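Local coordinates for protein peptidoglycan glycosyltransferase (Eggerthella lenta, PDB 4MNR) that belongs to the penicillin-binding proteins, pairing a dimerisation-type N-terminal region with a transpeptidase domain of the beta-lactamase-like fold, at residues K256-A261 against S279-A284; G335-P340 against K361-V366. All coordinates share one frame; numbering follows the deposited sequence.

Interaction 1: residues K256-A261 against S279-A284; sequences KLVAGA and SLMPSA
Val258, on helix 242-263, comes to 6.0 Å of Ala284, CA to CA, where the irregular chain 279-284 passes across the helix before entering helix 284-289. This is apolar packing of a helix against the connection that follows it in the transpeptidase domain, and no hydrogen bond joins the two segments. The selenomethionine Met281 and Val258 carry most of the contact. The Met281 chain bends at both chi2 (-67°) and chi3 (-77°), and the bends bring its terminal CE against Leu257 and Ala261. CE reaches CG of Leu257 at 4.0 Å, the two side chains crossing at about a right angle, and also lies against Ala261 CB. Leu257 continues beyond this contact to Leu294 and Ala297 of helix 291-298, which links the helix to a second apolar neighbour. Val258 turns CG2 to the backbone of Pro282 and Ser283 and to Ala284 CB, approaching Pro282 O at 3.5 Å; that carbonyl oxygen is buried here without a hydrogen-bonding partner. The adjoining helix starts with Ser283 as N-cap, its OG bonded to Asp286 N. Tightest of the carbon contacts is Ala261 CB against Met281 CG, at 3.5 Å.

Interaction 2: residues G335-P340 against K361-V366; sequences GVIMQP and KLMQAV
A classic beta bulge shifts the register of the two-stranded antiparallel sheet formed by strands 336-338 and 361-364, with Leu362 and Met363 both opposite Ile337. Ile337 O accepts from the two bulge nitrogens, Leu362 N at 2.8 Å and Met363 N at 3.2 Å, both lying in its carbonyl plane. Ile337 N in turn donates to Met363 O at 2.8 Å. At the end of the pairing Gly335 O takes Ala365 N at 2.8 Å and, weakly, Val366 N. Gly335 has backbone angles glycine readily adopts (96°/-7°), and its CA makes a CA-H...O contact to Val366 O at 3.3 Å. On one face, Val336 holds CG1 anti to its backbone N (chi1 179°), against CD of Lys361, while CG2, beside the N, lies 3.5 Å from OE1 of Gln364. The Gln364 amide is held by NE2 bonding Val366 O at 2.9 Å, almost straight and within the amide plane. Ile337 and Met363 lie side by side on the other face, CD1 to CG 4.2 Å, while Ile337 also meets Met326 and Ala330 of helix 321-332. Doubling the donors on one carbonyl lets the strand absorb an extra residue while both bulge N-H groups remain bonded.

In the fold
Together the contacts illustrate two ways of joining chain segments within one transpeptidase domain: interaction 1 by apolar packing without hydrogen bonds, interaction 2 chiefly by backbone hydrogen bonds. They follow one another in sequence, the first closing before the second opens. Their centres are 17 Å apart and their nearest atoms about 6 Å, so they are neighbours without touching. Shared surroundings connect them: Ala365 of interaction 2 packs on Phe264, just beyond helix 242-263, which carries residues 256-261, while Ser279 of interaction 1 touches Phe266. Ser279 OG also bonds Thr320 N, directly before helix 321-332, the helix that covers Ile337 and Leu362.

Interaction 1: residues K256-A261 against S279-A284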
loop_
_atom_site.group_PDB
_atom_site.type_symbol
_atom_site.label_atom_id
_atom_site.label_comp_id
_atom_site.label_asym_id
_atom_site.label_seq_id
_atom_site.Cartn_x
_atom_site.Cartn_y
_atom_site.Cartn_z
ATOM N N LYS A 256 11.233 -4.628 -20.816
ATOM C CA LYS A 256 10.582 -5.653 -19.990
ATOM C C LYS A 256 10.320 -5.166 -18.572
ATOM O O LYS A 256 9.286 -5.490 -17.990
ATOM C CB LYS A 256 11.427 -6.928 -19.918
ATOM C CG LYS A 256 11.342 -7.842 -21.126
ATOM C CD LYS A 256 12.043 -9.169 -20.823
ATOM C CE LYS A 256 11.967 -10.133 -21.997
ATOM N NZ LYS A 256 12.808 -9.680 -23.137
ATOM N N LEU A 257 11.248 -4.402 -17.997
ATOM C CA LEU A 257 11.038 -3.975 -16.618
ATOM C C LEU A 257 9.870 -2.993 -16.550
ATOM O O LEU A 257 9.021 -3.088 -15.667
ATOM C CB LEU A 257 12.306 -3.385 -15.987
ATOM C CG LEU A 257 12.088 -2.908 -14.543
ATOM C CD1 LEU A 257 11.719 -4.068 -13.602
ATOM C CD2 LEU A 257 13.306 -2.159 -14.018
ATOM N N VAL A 258 9.817 -2.061 -17.495
ATOM C CA VAL A 258 8.740 -1.083 -17.491
ATOM C C VAL A 258 7.393 -1.761 -17.771
ATOM O O VAL A 258 6.396 -1.477 -17.104
ATOM C CB VAL A 258 9.009 0.070 -18.460
ATOM C CG1 VAL A 258 7.807 1.006 -18.507
ATOM C CG2 VAL A 258 10.265 0.821 -18.009
ATOM N N ALA A 259 7.369 -2.673 -18.741
ATOM C CA ALA A 259 6.142 -3.412 -19.054
ATOM C C ALA A 259 5.679 -4.232 -17.855
ATOM O O ALA A 259 4.482 -4.336 -17.580
ATOM C CB ALA A 259 6.356 -4.314 -20.252
ATOM N N GLY A 260 6.630 -4.818 -17.138
ATOM C CA GLY A 260 6.290 -5.610 -15.971
ATOM C C GLY A 260 5.663 -4.769 -14.874
ATOM O O GLY A 260 4.674 -5.176 -14.244
ATOM N N ALA A 261 6.241 -3.595 -14.630
ATOM C CA ALA A 261 5.705 -2.703 -13.617
ATOM C C ALA A 261 4.311 -2.236 -14.037
ATOM O O ALA A 261 3.402 -2.127 -13.203
ATOM C CB ALA A 261 6.629 -1.508 -13.425
ATOM N N SER A 279 0.790 5.831 -9.532
ATOM C CA SER A 279 2.134 5.327 -9.231
ATOM C C SER A 279 2.951 5.403 -10.514
ATOM O O SER A 279 2.406 5.264 -11.609
ATOM C CB SER A 279 2.076 3.896 -8.687
ATOM O OG SER A 279 1.442 3.871 -7.418
ATOM N N LEU A 280 4.251 5.659 -10.384
ATOM C CA LEU A 280 5.048 6.083 -11.535
ATOM C C LEU A 280 6.249 5.194 -11.824
ATOM O O LEU A 280 6.904 4.692 -10.909
ATOM C CB LEU A 280 5.549 7.515 -11.321
ATOM C CG LEU A 280 4.468 8.552 -11.021
ATOM C CD1 LEU A 280 5.082 9.899 -10.679
ATOM C CD2 LEU A 280 3.580 8.655 -12.222
HETATM N N MSE A 281 6.516 5.010 -13.119
HETATM C CA MSE A 281 7.735 4.357 -13.612
HETATM C C MSE A 281 8.312 5.204 -14.730
HETATM O O MSE A 281 7.574 5.828 -15.487
HETATM C CB MSE A 281 7.434 2.961 -14.174
HETATM C CG MSE A 281 7.448 1.856 -13.161
HETATM SE SE MSE A 281 9.188 1.469 -12.363
HETATM C CE MSE A 281 10.119 0.454 -13.734
ATOM N N PRO A 282 9.643 5.221 -14.858
ATOM C CA PRO A 282 10.209 5.959 -15.991
ATOM C C PRO A 282 9.833 5.295 -17.307
ATOM O O PRO A 282 9.433 4.126 -17.316
ATOM C CB PRO A 282 11.722 5.825 -15.780
ATOM C CG PRO A 282 11.891 5.490 -14.348
ATOM C CD PRO A 282 10.674 4.697 -13.953
ATOM N N SER A 283 9.973 6.027 -18.406
ATOM C CA SER A 283 9.758 5.445 -19.721
ATOM C C SER A 283 10.884 4.461 -20.007
ATOM O O SER A 283 11.983 4.584 -19.459
ATOM C CB SER A 283 9.731 6.538 -20.794
ATOM O OG SER A 283 11.007 7.134 -20.962
ATOM N N ALA A 284 10.615 3.476 -20.859
ATOM C CA ALA A 284 11.661 2.552 -21.275
ATOM C C ALA A 284 12.776 3.318 -21.975
ATOM O O ALA A 284 13.948 2.973 -21.842
ATOM C CB ALA A 284 11.096 1.473 -22.184
#

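Interaction 2: residues G335-P340 against K361-V366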
loop_
_atom_site.group_PDB
_atom_site.type_symbol
_atom_site.label_atom_id
_atom_site.label_comp_id
_atom_site.label_asym_id
_atom_site.label_seq_id
_atom_site.Cartn_x
_atom_site.Cartn_y
_atom_site.Cartn_z
ATOM N N GLY A 335 -2.379 -14.054 -9.499
ATOM C CA GLY A 335 -1.897 -13.127 -10.506
ATOM C C GLY A 335 -2.859 -11.994 -10.815
ATOM O O GLY A 335 -2.511 -11.062 -11.544
ATOM N N VAL A 336 -4.063 -12.062 -10.255
ATOM C CA VAL A 336 -5.115 -11.104 -10.602
ATOM C C VAL A 336 -5.230 -10.034 -9.543
ATOM O O VAL A 336 -5.350 -10.337 -8.359
ATOM C CB VAL A 336 -6.478 -11.799 -10.708
ATOM C CG1 VAL A 336 -7.567 -10.796 -11.041
ATOM C CG2 VAL A 336 -6.426 -12.890 -11.763
ATOM N N ILE A 337 -5.185 -8.780 -9.972
ATOM C CA ILE A 337 -5.462 -7.672 -9.070
ATOM C C ILE A 337 -6.934 -7.292 -9.173
ATOM O O ILE A 337 -7.403 -6.894 -10.241
ATOM C CB ILE A 337 -4.608 -6.453 -9.443
ATOM C CG1 ILE A 337 -3.118 -6.805 -9.312
ATOM C CG2 ILE A 337 -4.972 -5.258 -8.570
ATOM C CD1 ILE A 337 -2.162 -5.665 -9.711
HETATM N N MSE A 338 -7.667 -7.439 -8.073
HETATM C CA MSE A 338 -9.053 -6.972 -8.016
HETATM C C MSE A 338 -9.078 -5.460 -7.795
HETATM O O MSE A 338 -8.176 -4.907 -7.160
HETATM C CB MSE A 338 -9.800 -7.670 -6.874
HETATM C CG MSE A 338 -9.823 -9.198 -6.966
HETATM SE SE MSE A 338 -10.708 -9.865 -8.564
HETATM C CE MSE A 338 -12.540 -9.497 -8.013
ATOM N N GLN A 339 -10.108 -4.795 -8.317
ATOM C CA GLN A 339 -10.263 -3.352 -8.116
ATOM C C GLN A 339 -10.427 -3.056 -6.617
ATOM O O GLN A 339 -11.330 -3.587 -5.980
ATOM C CB GLN A 339 -11.496 -2.872 -8.887
ATOM C CG GLN A 339 -11.955 -1.490 -8.523
ATOM C CD GLN A 339 -10.946 -0.430 -8.932
ATOM O OE1 GLN A 339 -10.424 -0.456 -10.044
ATOM N NE2 GLN A 339 -10.662 0.498 -8.030
ATOM N N PRO A 340 -9.545 -2.218 -6.043
ATOM C CA PRO A 340 -9.707 -1.897 -4.615
ATOM C C PRO A 340 -11.005 -1.131 -4.385
ATOM O O PRO A 340 -11.342 -0.266 -5.189
ATOM C CB PRO A 340 -8.508 -0.996 -4.314
ATOM C CG PRO A 340 -8.041 -0.500 -5.662
ATOM C CD PRO A 340 -8.326 -1.617 -6.614
ATOM N N LYS A 361 -12.470 -7.734 -11.411
ATOM C CA LYS A 361 -11.068 -7.700 -11.838
ATOM C C LYS A 361 -10.645 -6.325 -12.343
ATOM O O LYS A 361 -11.357 -5.686 -13.119
ATOM C CB LYS A 361 -10.832 -8.740 -12.944
ATOM C CG LYS A 361 -9.436 -8.687 -13.571
ATOM C CD LYS A 361 -9.127 -9.953 -14.362
ATOM C CE LYS A 361 -9.974 -10.065 -15.615
ATOM N NZ LYS A 361 -9.659 -11.331 -16.334
ATOM N N LEU A 362 -9.476 -5.875 -11.902
ATOM C CA LEU A 362 -8.868 -4.678 -12.459
ATOM C C LEU A 362 -7.893 -5.075 -13.555
ATOM O O LEU A 362 -8.014 -4.620 -14.696
ATOM C CB LEU A 362 -8.168 -3.873 -11.374
ATOM C CG LEU A 362 -7.394 -2.655 -11.882
ATOM C CD1 LEU A 362 -8.250 -1.702 -12.721
ATOM C CD2 LEU A 362 -6.805 -1.935 -10.692
HETATM N N MSE A 363 -6.921 -5.918 -13.220
HETATM C CA MSE A 363 -5.972 -6.388 -14.229
HETATM C C MSE A 363 -5.318 -7.719 -13.858
HETATM O O MSE A 363 -5.250 -8.089 -12.687
HETATM C CB MSE A 363 -4.909 -5.311 -14.523
HETATM C CG MSE A 363 -4.063 -4.949 -13.339
HETATM SE SE MSE A 363 -2.863 -3.465 -13.770
HETATM C CE MSE A 363 -4.128 -1.998 -13.682
ATOM N N GLN A 364 -4.861 -8.446 -14.870
ATOM C CA GLN A 364 -4.065 -9.651 -14.650
ATOM C C GLN A 364 -2.588 -9.270 -14.698
ATOM O O GLN A 364 -2.065 -8.985 -15.777
ATOM C CB GLN A 364 -4.353 -10.684 -15.745
ATOM C CG GLN A 364 -3.585 -11.989 -15.570
ATOM C CD GLN A 364 -4.418 -13.082 -14.920
ATOM O OE1 GLN A 364 -5.625 -13.174 -15.151
ATOM N NE2 GLN A 364 -3.777 -13.919 -14.102
ATOM N N ALA A 365 -1.913 -9.248 -13.547
ATOM C CA ALA A 365 -0.502 -8.852 -13.516
ATOM C C ALA A 365 0.420 -9.919 -14.099
ATOM O O ALA A 365 1.239 -9.630 -14.968
ATOM C CB ALA A 365 -0.055 -8.481 -12.091
ATOM N N VAL A 366 0.286 -11.145 -13.603
ATOM C CA VAL A 366 1.087 -12.279 -14.068
ATOM C C VAL A 366 0.198 -13.520 -14.086
ATOM O O VAL A 366 -0.935 -13.474 -13.613
ATOM C CB VAL A 366 2.301 -12.566 -13.143
ATOM C CG1 VAL A 366 3.354 -11.454 -13.235
ATOM C CG2 VAL A 366 1.846 -12.774 -11.704
#